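Putative uncharacterized protein (Ustilago maydis, PDB 4GNX) probably acts as a subunit of replication protein A, which binds single-stranded DNA through OB-fold domains. Local coordinates at residues Thr13-Leu18 and Glu60-Ile66; Glu35-Leu39 and Val93-Leu97. All blocks are in the same frame, centred on the assembly; numbering follows the deposited sequence.

Overall arrangement
Both contacts belong to one OB-fold domain, and their centres lie 13 Å apart. Contact 1 sets the helix that starts at Ile14 against the turn leading into strand 65-71. Contact 2 pairs strands 38-50 and 90-100, which belong to the same curved sheet as strand 65-71. Ile17 links the two: its CG2 lies 3.6 Å from Leu97 CD1, and its CD1 lies 3.9 Å from Leu39 CD1. The helix therefore packs on the inner face of the strand pair. The DNA lies on the other face, where a thymine meets Thr96 in contact 2. The nearest atom of contact 1 is about 11 Å from the nucleic acid.

Contact 1: Thr13-Leu18 and Glu60-Ile66; sequences TIRQIL and EDGTGQI
The Arg15 guanidinium has Thr63 O at its edge, near its plane, although the NH1 approach is modelled too short to be trusted in detail. Over one of its faces, offset toward the rim, sits Leu18 CD1 of the same helix. The second flat group, the Asp61 carboxylate, points its OD2 at the start of the helix. Ile14 N donates to Asp61 OD2 at 3.0 Å and almost straight (177°), on the syn side and 26° out of the carboxylate plane. Asp61 OD1 turns back to its own loop. It accepts from Thr63 OG1 at 2.8 Å on the syn side, and from Thr63 N at 2.8 Å from above the plane. The bond from Thr63 N makes an Asx turn. Thr63 OG1 in turn accepts from Arg15 N at 3.1 Å, so both first amides of the helix are held by the loop. Thr13 is the N-cap: its OG1 accepts from Gln16 N, and Gln16 OE1 accepts from Thr13 N, a capping box. This short helix precedes the first long strand of the OB barrel and packs against the turn between strands 54-60 and 65-71. Ile14 CG1 stands beside the backbone N (chi1 -67°). This puts CG2 anti to that N and on the extended Gly64 backbone, 3.6 Å from Gly64 C. Ile14 CD1 lies 3.5 Å from Asp61 CG. Further along the helix, Ile17 CG2 meets Ile66 CD1 at 3.9 Å, the side chains crossing at about a right angle. Thr13 OG1 also bonds to Leu109 O of a neighbouring subunit.

Contact 2: Glu35-Leu39 and Val93-Leu97; sequences ELGQL and VLGTL. With nucleotides of chain G.
Leu39 and Gly95 form an antiparallel hydrogen-bonded pair, with Leu39 N to Gly95 O and Gly95 N to Leu39 O both at 3.1 Å. Gln38 and Thr96 follow as a non-hydrogen-bonded pair, where Gln38 CA makes a CA-H...O contact to Gly95 O. The tight part is the Leu39 and Leu97 side. Leu39 CD2 reaches Leu97 CB at 3.8 Å. Leu36, from the residues before the strand, brings its CD2 to Leu97 CD2 at 3.6 Å. Leu97 holds CG anti to its backbone N (chi1 -179°), which sends the branch toward Leu36. Ile17 and Ile106 close over Leu39 and Leu97.

The other face is looser. Gln38 and Thr96 are partly exposed there and come no nearer than 4.4 Å (Gln38 CG to Thr96 OG1). DNA lies against this side, and another subunit touches Gln38 and Leu94. Thymine DT21 of chain G donates from N3 to Thr96 OG1 at 2.6 Å (N-H...O 141°). Leu94 CD2 lies 3.6 Å from the methyl C7 of DT21. The Gly95 carbonyl carbon lies 3.2 Å from DT21 O4. An antiparallel pair of barrel strands with apolar side chains packed inside and a DNA base outside is the arrangement of a single-stranded DNA-binding OB fold.

Contact 1: Thr13-Leu18 and Glu60-Ile66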
# COMPACT_ATOMS: atom_id res chain seq x y z
N THR B 13 -14.53 11.11 2.33
CA THR B 13 -14.70 12.07 3.42
C THR B 13 -16.11 12.59 3.36
O THR B 13 -16.75 12.59 2.31
CB THR B 13 -13.80 13.29 3.27
OG1 THR B 13 -14.20 14.01 2.08
CG2 THR B 13 -12.30 12.87 3.22
N ILE B 14 -16.59 13.08 4.49
CA ILE B 14 -17.93 13.60 4.51
C ILE B 14 -18.06 14.71 3.47
O ILE B 14 -19.11 14.80 2.81
CB ILE B 14 -18.32 14.06 5.92
CG1 ILE B 14 -18.40 12.80 6.83
CG2 ILE B 14 -19.63 14.85 5.88
CD1 ILE B 14 -18.58 13.09 8.31
N ARG B 15 -16.98 15.49 3.28
CA ARG B 15 -17.02 16.55 2.27
C ARG B 15 -17.32 16.05 0.87
O ARG B 15 -18.13 16.67 0.13
CB ARG B 15 -15.71 17.29 2.21
CG ARG B 15 -15.80 18.62 1.48
CD ARG B 15 -16.09 19.70 2.51
NE ARG B 15 -17.46 20.20 2.45
CZ ARG B 15 -18.11 20.80 3.45
NH1 ARG B 15 -17.54 20.97 4.64
NH2 ARG B 15 -19.34 21.22 3.24
N GLN B 16 -16.67 14.95 0.48
CA GLN B 16 -16.93 14.31 -0.81
C GLN B 16 -18.35 13.82 -0.87
O GLN B 16 -19.04 14.04 -1.87
CB GLN B 16 -15.99 13.16 -1.08
CG GLN B 16 -14.57 13.54 -1.48
CD GLN B 16 -13.66 12.33 -1.45
OE1 GLN B 16 -13.57 11.61 -0.42
NE2 GLN B 16 -13.00 12.06 -2.57
N ILE B 17 -18.82 13.20 0.21
CA ILE B 17 -20.25 12.86 0.25
C ILE B 17 -21.09 14.10 -0.06
O ILE B 17 -21.93 14.05 -0.94
CB ILE B 17 -20.66 12.22 1.58
CG1 ILE B 17 -19.82 10.96 1.82
CG2 ILE B 17 -22.13 11.87 1.56
CD1 ILE B 17 -19.95 10.40 3.21
N LEU B 18 -20.80 15.21 0.60
CA LEU B 18 -21.55 16.45 0.39
C LEU B 18 -21.38 17.07 -1.00
O LEU B 18 -22.26 17.82 -1.46
CB LEU B 18 -21.18 17.48 1.46
CG LEU B 18 -21.54 17.14 2.92
CD1 LEU B 18 -20.92 18.13 3.90
CD2 LEU B 18 -23.04 17.05 3.15
N GLU B 60 -19.35 13.63 12.39
CA GLU B 60 -18.49 14.72 11.96
C GLU B 60 -17.01 14.26 11.96
O GLU B 60 -16.56 13.63 12.93
CB GLU B 60 -18.75 15.93 12.88
CG GLU B 60 -17.72 17.04 12.78
CD GLU B 60 -16.58 16.83 13.75
OE1 GLU B 60 -16.86 16.58 14.95
OE2 GLU B 60 -15.39 16.94 13.33
N ASP B 61 -16.29 14.56 10.86
CA ASP B 61 -14.89 14.15 10.65
C ASP B 61 -13.97 15.32 10.29
O ASP B 61 -13.03 15.16 9.51
CB ASP B 61 -14.82 13.14 9.50
CG ASP B 61 -15.12 13.78 8.12
OD1 ASP B 61 -15.47 14.99 8.07
OD2 ASP B 61 -15.00 13.08 7.07
N GLY B 62 -14.25 16.51 10.80
CA GLY B 62 -13.42 17.66 10.54
C GLY B 62 -13.55 18.23 9.15
O GLY B 62 -12.96 19.28 8.84
N THR B 63 -14.32 17.55 8.28
CA THR B 63 -14.47 18.05 6.92
C THR B 63 -15.91 18.47 6.60
O THR B 63 -16.15 19.22 5.64
CB THR B 63 -13.95 17.05 5.87
OG1 THR B 63 -14.98 16.11 5.51
CG2 THR B 63 -12.72 16.33 6.37
N GLY B 64 -16.85 17.97 7.40
CA GLY B 64 -18.27 18.31 7.30
C GLY B 64 -19.02 17.42 8.26
O GLY B 64 -18.40 16.59 8.94
N GLN B 65 -20.35 17.57 8.33
CA GLN B 65 -21.20 16.81 9.24
C GLN B 65 -22.32 16.10 8.47
O GLN B 65 -22.85 16.64 7.52
CB GLN B 65 -21.75 17.77 10.30
CG GLN B 65 -22.78 17.20 11.27
CD GLN B 65 -24.17 17.10 10.66
OE1 GLN B 65 -24.98 16.27 11.08
NE2 GLN B 65 -24.45 17.93 9.65
N ILE B 66 -22.68 14.90 8.88
CA ILE B 66 -23.77 14.21 8.22
C ILE B 66 -24.48 13.29 9.20
O ILE B 66 -23.90 12.93 10.22
CB ILE B 66 -23.32 13.45 6.96
CG1 ILE B 66 -24.54 13.06 6.13
CG2 ILE B 66 -22.48 12.23 7.34
CD1 ILE B 66 -24.19 12.66 4.72

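Contact 2: Glu35-Leu39 and Val93-Leu97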
# COMPACT_ATOMS: atom_id res chain seq x y z
N GLU B 35 -19.85 6.12 -10.13
CA GLU B 35 -20.98 5.78 -9.31
C GLU B 35 -20.55 5.69 -7.84
O GLU B 35 -19.50 5.13 -7.53
CB GLU B 35 -21.53 4.43 -9.77
CG GLU B 35 -23.03 4.24 -9.60
CD GLU B 35 -23.42 3.28 -8.47
OE1 GLU B 35 -22.63 3.10 -7.51
OE2 GLU B 35 -24.53 2.69 -8.56
N LEU B 36 -21.36 6.28 -6.96
CA LEU B 36 -21.11 6.29 -5.52
C LEU B 36 -22.20 5.52 -4.81
O LEU B 36 -23.23 6.08 -4.42
CB LEU B 36 -21.08 7.71 -4.99
CG LEU B 36 -20.74 7.91 -3.50
CD1 LEU B 36 -19.36 7.37 -3.11
CD2 LEU B 36 -20.84 9.40 -3.18
N GLY B 37 -21.97 4.22 -4.64
CA GLY B 37 -22.93 3.33 -4.01
C GLY B 37 -22.58 3.16 -2.55
O GLY B 37 -22.80 4.06 -1.73
N GLN B 38 -22.04 1.99 -2.22
CA GLN B 38 -21.56 1.73 -0.88
C GLN B 38 -20.32 2.55 -0.65
O GLN B 38 -19.54 2.76 -1.58
CB GLN B 38 -21.24 0.26 -0.71
CG GLN B 38 -22.39 -0.56 -0.18
CD GLN B 38 -21.92 -1.80 0.57
OE1 GLN B 38 -22.23 -1.95 1.76
NE2 GLN B 38 -21.18 -2.68 -0.10
N LEU B 39 -20.13 2.99 0.58
CA LEU B 39 -19.00 3.83 0.94
C LEU B 39 -18.63 3.63 2.40
O LEU B 39 -19.43 3.11 3.18
CB LEU B 39 -19.36 5.30 0.71
CG LEU B 39 -20.56 5.90 1.48
CD1 LEU B 39 -20.14 6.48 2.82
CD2 LEU B 39 -21.22 6.99 0.65
N VAL B 93 -17.67 3.80 9.71
CA VAL B 93 -19.03 3.72 9.20
C VAL B 93 -19.04 3.02 7.85
O VAL B 93 -18.26 3.37 6.97
CB VAL B 93 -19.66 5.12 9.04
CG1 VAL B 93 -21.03 5.05 8.36
CG2 VAL B 93 -19.77 5.80 10.41
N LEU B 94 -19.89 2.02 7.70
CA LEU B 94 -20.14 1.42 6.40
C LEU B 94 -21.60 1.67 6.03
O LEU B 94 -22.49 1.46 6.87
CB LEU B 94 -19.83 -0.08 6.48
CG LEU B 94 -19.62 -0.74 5.13
CD1 LEU B 94 -18.54 -1.81 5.19
CD2 LEU B 94 -20.91 -1.35 4.66
N GLY B 95 -21.89 2.11 4.81
CA GLY B 95 -23.28 2.49 4.50
C GLY B 95 -23.57 2.78 3.05
O GLY B 95 -22.71 2.64 2.22
N THR B 96 -24.81 3.17 2.75
CA THR B 96 -25.17 3.62 1.41
C THR B 96 -25.60 5.08 1.49
O THR B 96 -26.29 5.48 2.45
CB THR B 96 -26.31 2.79 0.79
OG1 THR B 96 -26.16 1.41 1.12
CG2 THR B 96 -26.31 2.89 -0.72
N LEU B 97 -25.19 5.88 0.51
CA LEU B 97 -25.60 7.28 0.42
C LEU B 97 -27.06 7.43 -0.05
O LEU B 97 -27.46 6.85 -1.06
CB LEU B 97 -24.66 8.07 -0.49
CG LEU B 97 -24.97 9.58 -0.66
CD1 LEU B 97 -25.22 10.29 0.67
CD2 LEU B 97 -23.89 10.31 -1.44
P DT G 21 -26.81 -5.74 6.42
OP1 DT G 21 -25.82 -6.25 7.41
OP2 DT G 21 -28.02 -6.54 6.11
O5' DT G 21 -27.28 -4.31 6.94
C5' DT G 21 -28.38 -4.17 7.87
C4' DT G 21 -29.40 -3.19 7.34
O4' DT G 21 -28.74 -2.02 6.81
C3' DT G 21 -30.32 -3.73 6.24
O3' DT G 21 -31.71 -3.56 6.59
C2' DT G 21 -29.87 -3.00 4.98
C1' DT G 21 -29.16 -1.75 5.48
N1 DT G 21 -27.96 -1.34 4.70
C2 DT G 21 -28.06 -0.27 3.84
O2 DT G 21 -29.09 0.35 3.66
N3 DT G 21 -26.89 0.03 3.17
C4 DT G 21 -25.67 -0.61 3.29
O4 DT G 21 -24.71 -0.22 2.63
C5 DT G 21 -25.64 -1.72 4.22
C7 DT G 21 -24.36 -2.47 4.42
C6 DT G 21 -26.77 -2.02 4.87